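Local coordinates for protein purine nucleoside phosphorylase YlmD (PDB 6T1B) that cleaves adenosine, inosine and S-methyl-5'-thioadenosine with phosphate to release the free purine base, and also deaminates adenosine, using a catalytic zinc ion, at residues 3-11 and 236-244. Sequence-based numbering, arbitrary orientation.
Sequences PDIFQQEAR and HIYVSERCT
Asp4 heads an Asx turn near the N-terminus and, with the same carboxylate, grips an ST turn formed by Ser240 just past strand 237-239. Asp4 OD1 accepts from Ser240 OG at 2.8 Å on the syn lone pair, and Asp4 OD2 from Glu241 N, again syn, at 2.9 Å. A chi1 of -157° swings the carboxylate away from its own backbone N and across to that loop. On the anti side, OD1 also accepts from Phe6 N, 28° out of the carboxylate plane, which makes the Asx turn. Ser240 OG in turn accepts from Arg242 N at 3.2 Å, so one hydroxyl donates to Asp4 and completes the ST turn. The Arg242 guanidinium stands 75° to the carboxylate, and Arg242 NE forms a long salt bridge of 3.5 Å to Asp4 OD1. Replacing Asp4 with an alanine removes the carboxylate, which would probably leave Ser240 OG, Glu241 N and Phe6 N without their acceptor and Arg242 with one counter-charge fewer, Glu247 being another.

Beside this polar cluster, Ile5 CD1 packs on Tyr238 CB at 3.8 Å, and Phe6 CD1 lies against Ser240 CB. A water joins Ile5 N to Val239 O. The contact thus joins the segment leading into strand 6-8 to the end of strand 237-239 and the loop after it, the two strands being outermost in separate mixed sheets. It borders the second, probably structural zinc site: Cys243 binds that ion with Cys183, Cys184 and Cys246. From its extended chain, Arg242 meets Phe6 O side-on with two nitrogens, NE at 3.1 Å and NH2 at 3.0 Å, the latter in the carbonyl plane.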
loop_
_atom_site.group_PDB
_atom_site.type_symbol
_atom_site.label_atom_id
_atom_site.label_comp_id
_atom_site.label_asym_id
_atom_site.label_seq_id
_atom_site.Cartn_x
_atom_site.Cartn_y
_atom_site.Cartn_z
ATOM N N PRO A 3 14.034 -7.353 13.595
ATOM C CA PRO A 3 13.418 -8.105 12.492
ATOM C C PRO A 3 12.358 -7.265 11.797
ATOM O O PRO A 3 11.668 -6.488 12.462
ATOM C CB PRO A 3 12.777 -9.291 13.206
ATOM C CG PRO A 3 12.362 -8.723 14.527
ATOM C CD PRO A 3 13.405 -7.675 14.892
ATOM N N ASP A 4 12.218 -7.419 10.486
ATOM C CA ASP A 4 11.314 -6.547 9.752
ATOM C C ASP A 4 9.878 -6.771 10.207
ATOM O O ASP A 4 9.497 -7.872 10.612
ATOM C CB ASP A 4 11.429 -6.778 8.248
ATOM C CG ASP A 4 10.963 -5.575 7.443
ATOM O OD1 ASP A 4 9.807 -5.584 6.982
ATOM O OD2 ASP A 4 11.763 -4.618 7.309
ATOM N N ILE A 5 9.081 -5.703 10.155
ATOM C CA ILE A 5 7.688 -5.829 10.542
ATOM C C ILE A 5 6.896 -6.693 9.567
ATOM O O ILE A 5 5.817 -7.180 9.926
ATOM C CB ILE A 5 7.015 -4.466 10.748
ATOM C CG1 ILE A 5 7.200 -3.588 9.527
ATOM C CG2 ILE A 5 7.601 -3.753 11.943
ATOM C CD1 ILE A 5 6.040 -2.666 9.298
ATOM N N PHE A 6 7.382 -6.878 8.325
ATOM C CA PHE A 6 6.752 -7.760 7.351
ATOM C C PHE A 6 7.567 -9.041 7.256
ATOM O O PHE A 6 8.730 -9.021 6.831
ATOM C CB PHE A 6 6.623 -7.073 5.996
ATOM C CG PHE A 6 5.504 -6.097 5.950
ATOM C CD1 PHE A 6 5.658 -4.822 6.463
ATOM C CD2 PHE A 6 4.268 -6.469 5.435
ATOM C CE1 PHE A 6 4.603 -3.932 6.466
ATOM C CE2 PHE A 6 3.222 -5.581 5.421
ATOM C CZ PHE A 6 3.390 -4.313 5.926
ATOM N N GLN A 7 6.966 -10.145 7.693
ATOM C CA GLN A 7 7.666 -11.404 7.898
ATOM C C GLN A 7 7.132 -12.474 6.957
ATOM O O GLN A 7 5.914 -12.587 6.747
ATOM C CB GLN A 7 7.488 -11.885 9.333
ATOM C CG GLN A 7 7.844 -10.860 10.381
ATOM C CD GLN A 7 7.511 -11.329 11.786
ATOM O OE1 GLN A 7 6.901 -10.599 12.568
ATOM N NE2 GLN A 7 7.915 -12.552 12.114
ATOM N N GLN A 8 8.045 -13.248 6.384
ATOM C CA GLN A 8 7.693 -14.220 5.362
ATOM C C GLN A 8 6.810 -15.314 5.943
ATOM O O GLN A 8 7.118 -15.898 6.986
ATOM C CB GLN A 8 8.979 -14.845 4.816
ATOM C CG GLN A 8 8.775 -15.950 3.794
ATOM C CD GLN A 8 8.462 -15.410 2.423
ATOM O OE1 GLN A 8 9.245 -14.650 1.851
ATOM N NE2 GLN A 8 7.307 -15.782 1.891
ATOM N N GLU A 9 5.723 -15.612 5.234
ATOM C CA GLU A 9 4.848 -16.721 5.576
ATOM C C GLU A 9 5.242 -17.962 4.776
ATOM O O GLU A 9 6.200 -17.960 3.992
ATOM C CB GLU A 9 3.398 -16.311 5.330
ATOM C CG GLU A 9 2.891 -15.314 6.344
ATOM C CD GLU A 9 2.552 -15.945 7.673
ATOM O OE1 GLU A 9 2.130 -17.118 7.683
ATOM O OE2 GLU A 9 2.711 -15.266 8.710
ATOM N N ALA A 10 4.487 -19.044 4.969
ATOM C CA ALA A 10 4.846 -20.310 4.336
ATOM C C ALA A 10 4.641 -20.290 2.826
ATOM O O ALA A 10 5.212 -21.136 2.128
ATOM C CB ALA A 10 4.071 -21.470 4.976
ATOM N N ARG A 11 3.857 -19.350 2.294
ATOM C CA ARG A 11 3.684 -19.217 0.855
ATOM C C ARG A 11 4.112 -17.817 0.431
ATOM O O ARG A 11 4.869 -17.152 1.159
ATOM C CB ARG A 11 2.248 -19.561 0.461
ATOM C CG ARG A 11 1.913 -21.075 0.619
ATOM C CD ARG A 11 2.783 -21.946 -0.282
ATOM N NE ARG A 11 2.529 -23.390 -0.161
ATOM C CZ ARG A 11 3.193 -24.220 0.639
ATOM N NH1 ARG A 11 4.166 -23.780 1.434
ATOM N NH2 ARG A 11 2.878 -25.510 0.648
ATOM N N HIS A 236 3.437 4.737 17.150
ATOM C CA HIS A 236 2.381 4.014 16.469
ATOM C C HIS A 236 2.682 3.753 15.002
ATOM O O HIS A 236 1.835 3.174 14.314
ATOM C CB HIS A 236 1.069 4.792 16.546
ATOM C CG HIS A 236 0.443 4.835 17.908
ATOM N ND1 HIS A 236 -0.906 5.037 18.067
ATOM C CD2 HIS A 236 0.957 4.696 19.154
ATOM C CE1 HIS A 236 -1.203 5.032 19.356
ATOM N NE2 HIS A 236 -0.092 4.815 20.037
ATOM N N ILE A 237 3.827 4.223 14.499
ATOM C CA ILE A 237 4.173 4.137 13.080
ATOM C C ILE A 237 5.337 3.170 12.929
ATOM O O ILE A 237 6.438 3.427 13.450
ATOM C CB ILE A 237 4.560 5.501 12.491
ATOM C CG1 ILE A 237 3.415 6.498 12.647
ATOM C CG2 ILE A 237 4.929 5.345 11.010
ATOM C CD1 ILE A 237 3.843 7.944 12.396
ATOM N N TYR A 238 5.091 2.078 12.210
ATOM C CA TYR A 238 6.069 1.029 11.971
ATOM C C TYR A 238 6.466 1.094 10.510
ATOM O O TYR A 238 5.596 1.213 9.648
ATOM C CB TYR A 238 5.422 -0.330 12.236
ATOM C CG TYR A 238 4.958 -0.531 13.668
ATOM C CD1 TYR A 238 3.788 0.054 14.124
ATOM C CD2 TYR A 238 5.691 -1.310 14.555
ATOM C CE1 TYR A 238 3.355 -0.122 15.443
ATOM C CE2 TYR A 238 5.261 -1.502 15.865
ATOM C CZ TYR A 238 4.093 -0.903 16.292
ATOM O OH TYR A 238 3.669 -1.097 17.598
ATOM N N VAL A 239 7.762 1.030 10.225
ATOM C CA VAL A 239 8.250 1.215 8.855
ATOM C C VAL A 239 9.072 -0.005 8.458
ATOM O O VAL A 239 10.079 -0.320 9.100
ATOM C CB VAL A 239 9.094 2.493 8.728
ATOM C CG1 VAL A 239 9.542 2.708 7.305
ATOM C CG2 VAL A 239 8.317 3.704 9.219
ATOM N N SER A 240 8.663 -0.681 7.389
ATOM C CA SER A 240 9.476 -1.748 6.822
ATOM C C SER A 240 10.750 -1.179 6.209
ATOM O O SER A 240 10.720 -0.139 5.544
ATOM C CB SER A 240 8.690 -2.455 5.716
ATOM O OG SER A 240 9.438 -3.502 5.123
ATOM N N GLU A 241 11.861 -1.891 6.383
ATOM C CA GLU A 241 13.117 -1.524 5.745
ATOM C C GLU A 241 13.289 -2.180 4.372
ATOM O O GLU A 241 14.312 -1.952 3.713
ATOM C CB GLU A 241 14.314 -1.908 6.623
ATOM C CG GLU A 241 14.211 -1.539 8.096
ATOM C CD GLU A 241 14.599 -0.110 8.387
ATOM O OE1 GLU A 241 14.877 0.199 9.566
ATOM O OE2 GLU A 241 14.623 0.705 7.441
ATOM N N ARG A 242 12.336 -2.997 3.937
ATOM C CA ARG A 242 12.504 -3.735 2.694
ATOM C C ARG A 242 12.339 -2.805 1.501
ATOM O O ARG A 242 11.361 -2.043 1.414
ATOM C CB ARG A 242 11.473 -4.855 2.614
ATOM C CG ARG A 242 11.613 -5.910 3.677
ATOM C CD ARG A 242 10.486 -6.901 3.537
ATOM N NE ARG A 242 10.519 -7.970 4.526
ATOM C CZ ARG A 242 11.175 -9.116 4.382
ATOM N NH1 ARG A 242 11.893 -9.347 3.298
ATOM N NH2 ARG A 242 11.119 -10.024 5.347
ATOM N N CYS A 243 13.275 -2.913 0.549
ATOM C CA CYS A 243 13.231 -2.177 -0.712
ATOM C C CYS A 243 12.794 -3.129 -1.820
ATOM O O CYS A 243 13.424 -4.173 -2.021
ATOM C CB CYS A 243 14.621 -1.626 -1.073
ATOM S SG CYS A 243 14.693 -0.806 -2.684
ATOM N N THR A 244 11.743 -2.738 -2.559
ATOM C CA THR A 244 11.223 -3.552 -3.655
ATOM C C THR A 244 12.226 -3.683 -4.791
ATOM O O THR A 244 12.293 -4.731 -5.434
ATOM C CB THR A 244 9.915 -2.955 -4.188
ATOM O OG1 THR A 244 10.074 -1.544 -4.405
ATOM C CG2 THR A 244 8.824 -3.138 -3.210
HETATM O O HOH W 1 10.936 -3.160 9.846
#